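Local atomic coordinates of hypothetical sugar ABC-transporter sugar binding protein (PDB entry 7BVT), a protein that binds cyclic alpha-maltosyl-(1→6)-maltose and, as a solute-binding protein of an ABC transporter, probably delivers this sugar for uptake. Residues Trp33-Gly38 with Ser68-Lys73; Asp81-Ile86 with Met300-Ser305. One frame throughout, in Å; residues are numbered along the deposited sequence.

Contact 1 (Trp33-Gly38 with Ser68-Lys73); sequences WHYWDG and SDFLTK
F70, in the first turn of helix 70-80, slides the edge of its ring against the backbone where strand 28-34 runs out into a loop. With CG anti to the backbone N (chi1 -163°), the side chain reaches across to the strand. There CZ of F70 lies 3.6 Å from O of W33, close to the ring plane, and CE2 of F70 3.7 Å from C of H34. An aromatic ring suits this place because its weakly positive C-H rim can face a carbonyl oxygen. Apolar neighbours are close too: CZ of F70 is 4.1 Å from CB of W33, and CD2 of F70 4.3 Å from CB of Y35, at the tyrosine edge. W93 meets the rings of both F70 and Y35. The arrangement belongs to the beta-alpha-beta layering of the solute-binding fold, a helix packed on the end of a parallel strand. The loop beyond that strand leads toward the sugar, the side chain of Y35 about 6 Å from a bound glucose unit and its OH hydrogen-bonded to E297. One turn after F70, K73 crosses the indole of W33 at about a right angle. The bend at chi2 (145°) brings CE of K73 over the six-membered ring of W33, 3.7 Å from its centroid in a CH-pi contact, while CG of K73 lies 3.5 Å from CZ3 of W33. Chi4 then sets NZ of K73 in an off-centre cation-pi interaction, 4.9 Å from the W33 six-membered-ring centroid. A long lysine fits this exposed border: its methylenes cover part of an indole face, and its ammonium group stays at the surface.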
loop_
_atom_site.group_PDB
_atom_site.type_symbol
_atom_site.label_atom_id
_atom_site.label_comp_id
_atom_site.label_asym_id
_atom_site.label_seq_id
_atom_site.Cartn_x
_atom_site.Cartn_y
_atom_site.Cartn_z
ATOM N N TRP A 33 16.274 -5.384 11.669
ATOM C CA TRP A 33 16.666 -4.620 10.473
ATOM C C TRP A 33 15.422 -3.990 9.855
ATOM O O TRP A 33 14.394 -4.684 9.732
ATOM C CB TRP A 33 17.363 -5.471 9.453
ATOM C CG TRP A 33 18.638 -6.123 9.890
ATOM C CD1 TRP A 33 19.325 -5.892 11.027
ATOM C CD2 TRP A 33 19.415 -7.053 9.137
ATOM N NE1 TRP A 33 20.465 -6.650 11.045
ATOM C CE2 TRP A 33 20.554 -7.360 9.915
ATOM C CE3 TRP A 33 19.262 -7.650 7.894
ATOM C CZ2 TRP A 33 21.505 -8.295 9.508
ATOM C CZ3 TRP A 33 20.237 -8.529 7.467
ATOM C CH2 TRP A 33 21.323 -8.850 8.272
ATOM N N HIS A 34 15.529 -2.731 9.462
ATOM C CA HIS A 34 14.409 -1.983 8.862
ATOM C C HIS A 34 15.020 -1.051 7.830
ATOM O O HIS A 34 16.257 -0.972 7.837
ATOM C CB HIS A 34 13.629 -1.226 9.892
ATOM C CG HIS A 34 14.474 -0.177 10.512
ATOM N ND1 HIS A 34 14.591 1.076 9.944
ATOM C CD2 HIS A 34 15.199 -0.195 11.658
ATOM C CE1 HIS A 34 15.355 1.820 10.749
ATOM N NE2 HIS A 34 15.771 1.073 11.795
ATOM N N TYR A 35 14.200 -0.386 7.041
ATOM C CA TYR A 35 14.715 0.533 5.983
ATOM C C TYR A 35 14.262 1.965 6.254
ATOM O O TYR A 35 14.430 2.802 5.350
ATOM C CB TYR A 35 14.387 0.037 4.561
ATOM C CG TYR A 35 12.933 -0.244 4.247
ATOM C CD1 TYR A 35 11.955 0.713 4.411
ATOM C CD2 TYR A 35 12.543 -1.468 3.746
ATOM C CE1 TYR A 35 10.609 0.466 4.124
ATOM C CE2 TYR A 35 11.215 -1.722 3.423
ATOM C CZ TYR A 35 10.254 -0.753 3.614
ATOM O OH TYR A 35 8.952 -1.043 3.270
ATOM N N TRP A 36 13.692 2.267 7.406
ATOM C CA TRP A 36 13.214 3.641 7.693
ATOM C C TRP A 36 14.401 4.624 7.752
ATOM O O TRP A 36 15.474 4.272 8.323
ATOM C CB TRP A 36 12.395 3.689 8.980
ATOM C CG TRP A 36 11.075 2.987 8.847
ATOM C CD1 TRP A 36 10.110 3.170 7.896
ATOM C CD2 TRP A 36 10.533 2.030 9.761
ATOM N NE1 TRP A 36 9.013 2.404 8.163
ATOM C CE2 TRP A 36 9.247 1.676 9.289
ATOM C CE3 TRP A 36 11.010 1.428 10.925
ATOM C CZ2 TRP A 36 8.448 0.741 9.945
ATOM C CZ3 TRP A 36 10.202 0.533 11.586
ATOM C CH2 TRP A 36 8.960 0.179 11.083
ATOM N N ASP A 37 14.112 5.836 7.288
ATOM C CA ASP A 37 14.989 7.020 7.383
ATOM C C ASP A 37 14.240 8.143 8.085
ATOM O O ASP A 37 13.019 8.065 8.309
ATOM C CB ASP A 37 15.398 7.508 5.991
ATOM C CG ASP A 37 16.190 6.484 5.197
ATOM O OD1 ASP A 37 17.012 5.757 5.809
ATOM O OD2 ASP A 37 15.970 6.409 3.971
ATOM N N GLY A 38 14.958 9.220 8.366
ATOM C CA GLY A 38 14.289 10.488 8.689
ATOM C C GLY A 38 13.463 10.374 9.940
ATOM O O GLY A 38 13.926 9.731 10.875
ATOM N N SER A 68 16.852 -0.437 -1.111
ATOM C CA SER A 68 17.315 -1.080 -2.361
ATOM C C SER A 68 18.273 -2.244 -2.098
ATOM O O SER A 68 18.394 -3.072 -3.015
ATOM C CB SER A 68 17.958 -0.066 -3.302
ATOM O OG SER A 68 19.011 0.631 -2.640
ATOM N N ASP A 69 18.907 -2.310 -0.927
ATOM C CA ASP A 69 19.922 -3.340 -0.567
ATOM C C ASP A 69 19.308 -4.455 0.302
ATOM O O ASP A 69 19.988 -5.392 0.626
ATOM C CB ASP A 69 21.070 -2.686 0.199
ATOM C CG ASP A 69 21.794 -1.617 -0.619
ATOM O OD1 ASP A 69 21.888 -1.807 -1.833
ATOM O OD2 ASP A 69 22.113 -0.551 -0.049
ATOM N N PHE A 70 18.056 -4.329 0.710
ATOM C CA PHE A 70 17.540 -5.095 1.886
ATOM C C PHE A 70 17.402 -6.582 1.545
ATOM O O PHE A 70 17.863 -7.454 2.309
ATOM C CB PHE A 70 16.208 -4.459 2.318
ATOM C CG PHE A 70 15.745 -4.831 3.704
ATOM C CD1 PHE A 70 15.108 -6.044 3.924
ATOM C CD2 PHE A 70 15.867 -3.943 4.763
ATOM C CE1 PHE A 70 14.617 -6.355 5.182
ATOM C CE2 PHE A 70 15.394 -4.276 6.025
ATOM C CZ PHE A 70 14.790 -5.501 6.233
ATOM N N LEU A 71 16.751 -6.943 0.446
ATOM C CA LEU A 71 16.565 -8.355 0.087
ATOM C C LEU A 71 17.929 -8.987 -0.186
ATOM O O LEU A 71 18.150 -10.143 0.196
ATOM C CB LEU A 71 15.647 -8.492 -1.120
ATOM C CG LEU A 71 14.213 -8.105 -0.809
ATOM C CD1 LEU A 71 13.353 -8.250 -2.025
ATOM C CD2 LEU A 71 13.663 -8.953 0.336
ATOM N N THR A 72 18.790 -8.272 -0.888
ATOM C CA THR A 72 20.105 -8.870 -1.212
ATOM C C THR A 72 20.899 -9.115 0.085
ATOM O O THR A 72 21.525 -10.147 0.210
ATOM C CB THR A 72 20.867 -8.025 -2.240
ATOM O OG1 THR A 72 20.109 -8.001 -3.456
ATOM C CG2 THR A 72 22.226 -8.620 -2.524
ATOM N N LYS A 73 20.779 -8.258 1.075
ATOM C CA LYS A 73 21.415 -8.506 2.385
ATOM C C LYS A 73 20.811 -9.759 3.043
ATOM O O LYS A 73 21.550 -10.591 3.629
ATOM C CB LYS A 73 21.270 -7.273 3.255
ATOM C CG LYS A 73 21.931 -7.423 4.592
ATOM C CD LYS A 73 22.550 -6.228 5.145
ATOM C CE LYS A 73 23.071 -6.571 6.521
ATOM N NZ LYS A 73 24.460 -6.117 6.704
#

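Contact 2 (Asp81-Ile86 with Met300-Ser305); sequences DTLPDI and MVFENS
An antiparallel bridge between strands 86-90 and 292-301 brings I86 beside V301 as a non-hydrogen-bonded pair, joining the first residue of one strand to the last part of another from far along the chain. CG1 of I86 and CG2 of V301 approach to 4.2 Å on the face of the sheet covered by helix 306-319, where A312 touches both; branched aliphatic side chains fill such a buried interface well. The backbones close in as CA of I86 comes 3.2 Å from O of M300. Next to this bridge, O of D85 accepts a hydrogen bond from N of F302 (2.9 Å, N-H...O angle 148°). The same D85 oxygen lies 3.3 Å from CA of V301, a CA-H...O contact. The F302 side chain, its CG anti to the carbonyl carbon (chi1 -76°), turns toward L83 and P84. L83 crosses it at about a right angle and lays CD2 of L83 over one face, 4.2 Å from the centroid of the F302 ring. P84 meets the phenyl too, CG of P84 standing 4.1 Å from CE2 of F302. The carboxylate of D85 is tied by OD2 to the backbone N of T31. F302, packed on L83 and P84, thus accounts for much of the buried surface, while its N-H bond to D85, with the CA-H...O contacts and the M300-A87 backbone bond just beyond, helps to set the register of the strands.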
loop_
_atom_site.group_PDB
_atom_site.type_symbol
_atom_site.label_atom_id
_atom_site.label_comp_id
_atom_site.label_asym_id
_atom_site.label_seq_id
_atom_site.Cartn_x
_atom_site.Cartn_y
_atom_site.Cartn_z
ATOM N N ASP A 81 24.490 -17.608 7.626
ATOM C CA ASP A 81 23.816 -17.880 8.920
ATOM C C ASP A 81 23.936 -16.678 9.863
ATOM O O ASP A 81 24.232 -16.878 11.037
ATOM C CB ASP A 81 24.344 -19.211 9.506
ATOM C CG ASP A 81 24.199 -20.454 8.619
ATOM O OD1 ASP A 81 23.173 -20.591 7.881
ATOM O OD2 ASP A 81 25.126 -21.292 8.640
ATOM N N THR A 82 23.682 -15.440 9.376
ATOM C CA THR A 82 23.679 -14.197 10.181
ATOM C C THR A 82 22.408 -13.382 9.913
ATOM O O THR A 82 22.433 -12.147 9.994
ATOM C CB THR A 82 24.947 -13.369 9.941
ATOM O OG1 THR A 82 25.016 -13.002 8.571
ATOM C CG2 THR A 82 26.204 -14.124 10.340
ATOM N N LEU A 83 21.303 -14.091 9.727
ATOM C CA LEU A 83 20.008 -13.409 9.583
ATOM C C LEU A 83 19.720 -12.656 10.864
ATOM O O LEU A 83 20.109 -13.074 11.951
ATOM C CB LEU A 83 18.916 -14.438 9.261
ATOM C CG LEU A 83 18.904 -14.959 7.835
ATOM C CD1 LEU A 83 18.013 -16.164 7.686
ATOM C CD2 LEU A 83 18.449 -13.891 6.874
ATOM N N PRO A 84 18.956 -11.562 10.784
ATOM C CA PRO A 84 18.527 -10.793 11.937
ATOM C C PRO A 84 17.411 -11.606 12.611
ATOM O O PRO A 84 16.956 -12.558 12.065
ATOM C CB PRO A 84 17.977 -9.493 11.369
ATOM C CG PRO A 84 17.451 -9.935 10.061
ATOM C CD PRO A 84 18.404 -10.986 9.530
ATOM N N ASP A 85 17.045 -11.200 13.785
ATOM C CA ASP A 85 15.929 -11.871 14.494
ATOM C C ASP A 85 14.607 -11.359 13.917
ATOM O O ASP A 85 13.716 -12.155 13.713
ATOM C CB ASP A 85 15.990 -11.610 15.982
ATOM C CG ASP A 85 17.279 -12.190 16.525
ATOM O OD1 ASP A 85 17.529 -13.406 16.234
ATOM O OD2 ASP A 85 18.007 -11.409 17.184
ATOM N N ILE A 86 14.508 -10.062 13.684
ATOM C CA ILE A 86 13.333 -9.396 13.062
ATOM C C ILE A 86 13.787 -8.696 11.777
ATOM O O ILE A 86 14.721 -7.847 11.803
ATOM C CB ILE A 86 12.612 -8.437 14.033
ATOM C CG1 ILE A 86 12.108 -9.135 15.302
ATOM C CG2 ILE A 86 11.503 -7.680 13.357
ATOM C CD1 ILE A 86 11.653 -8.181 16.393
ATOM N N MET A 300 8.607 -9.542 10.446
ATOM C CA MET A 300 8.829 -11.003 10.279
ATOM C C MET A 300 9.899 -11.434 11.297
ATOM O O MET A 300 10.874 -10.684 11.461
ATOM C CB MET A 300 9.322 -11.289 8.869
ATOM C CG MET A 300 8.252 -11.003 7.825
ATOM S SD MET A 300 9.001 -10.674 6.243
ATOM C CE MET A 300 9.280 -8.900 6.397
ATOM N N VAL A 301 9.700 -12.565 11.949
ATOM C CA VAL A 301 10.683 -13.139 12.926
ATOM C C VAL A 301 11.321 -14.353 12.284
ATOM O O VAL A 301 10.596 -15.285 11.908
ATOM C CB VAL A 301 10.022 -13.482 14.257
ATOM C CG1 VAL A 301 10.964 -14.256 15.177
ATOM C CG2 VAL A 301 9.412 -12.281 14.927
ATOM N N PHE A 302 12.631 -14.355 12.088
ATOM C CA PHE A 302 13.336 -15.530 11.554
ATOM C C PHE A 302 13.455 -16.571 12.689
ATOM O O PHE A 302 13.830 -16.207 13.819
ATOM C CB PHE A 302 14.725 -15.178 11.009
ATOM C CG PHE A 302 14.681 -14.485 9.681
ATOM C CD1 PHE A 302 14.405 -15.203 8.530
ATOM C CD2 PHE A 302 14.823 -13.112 9.595
ATOM C CE1 PHE A 302 14.354 -14.561 7.306
ATOM C CE2 PHE A 302 14.747 -12.471 8.364
ATOM C CZ PHE A 302 14.496 -13.204 7.239
ATOM N N GLU A 303 13.099 -17.821 12.421
ATOM C CA GLU A 303 13.035 -18.858 13.481
ATOM C C GLU A 303 14.436 -19.218 13.960
ATOM O O GLU A 303 15.283 -19.520 13.131
ATOM C CB GLU A 303 12.368 -20.115 12.969
ATOM C CG GLU A 303 11.902 -20.968 14.127
ATOM C CD GLU A 303 10.799 -21.869 13.649
ATOM O OE1 GLU A 303 11.100 -22.724 12.791
ATOM O OE2 GLU A 303 9.645 -21.614 14.036
ATOM N N ASN A 304 14.597 -19.182 15.277
ATOM C CA ASN A 304 15.792 -19.553 16.064
ATOM C C ASN A 304 15.299 -20.576 17.100
ATOM O O ASN A 304 14.686 -21.568 16.659
ATOM C CB ASN A 304 16.463 -18.277 16.583
ATOM C CG ASN A 304 17.127 -17.469 15.480
ATOM O OD1 ASN A 304 16.762 -16.310 15.203
ATOM N ND2 ASN A 304 18.162 -18.050 14.901
ATOM N N SER A 305 15.484 -20.356 18.404
ATOM C CA SER A 305 14.867 -21.194 19.474
ATOM C C SER A 305 13.476 -20.646 19.824
ATOM O O SER A 305 13.214 -19.489 19.476
ATOM C CB SER A 305 15.743 -21.233 20.682
ATOM O OG SER A 305 15.692 -19.986 21.358
#

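Contacts 1 and 2 lie on the same side of the chain's centre, their own centres about 16 Å apart, and come in series: 33-38 with 68-73 is complete before 81-86 meets 300-305. Helix 70-80 leads from one to the other, and both reach the same sheet, in which strand 86-90 lies between its parallel neighbour 28-34 and the antiparallel strand 292-301. They touch directly: N of W33 is 2.9 Å from O of I86, a probable hydrogen bond, and the W33 indole packs on P84. Contact 1 leads toward the sugar pocket, whereas contact 2 ties in a strand from much later in the chain, so distant sequence builds one sheet.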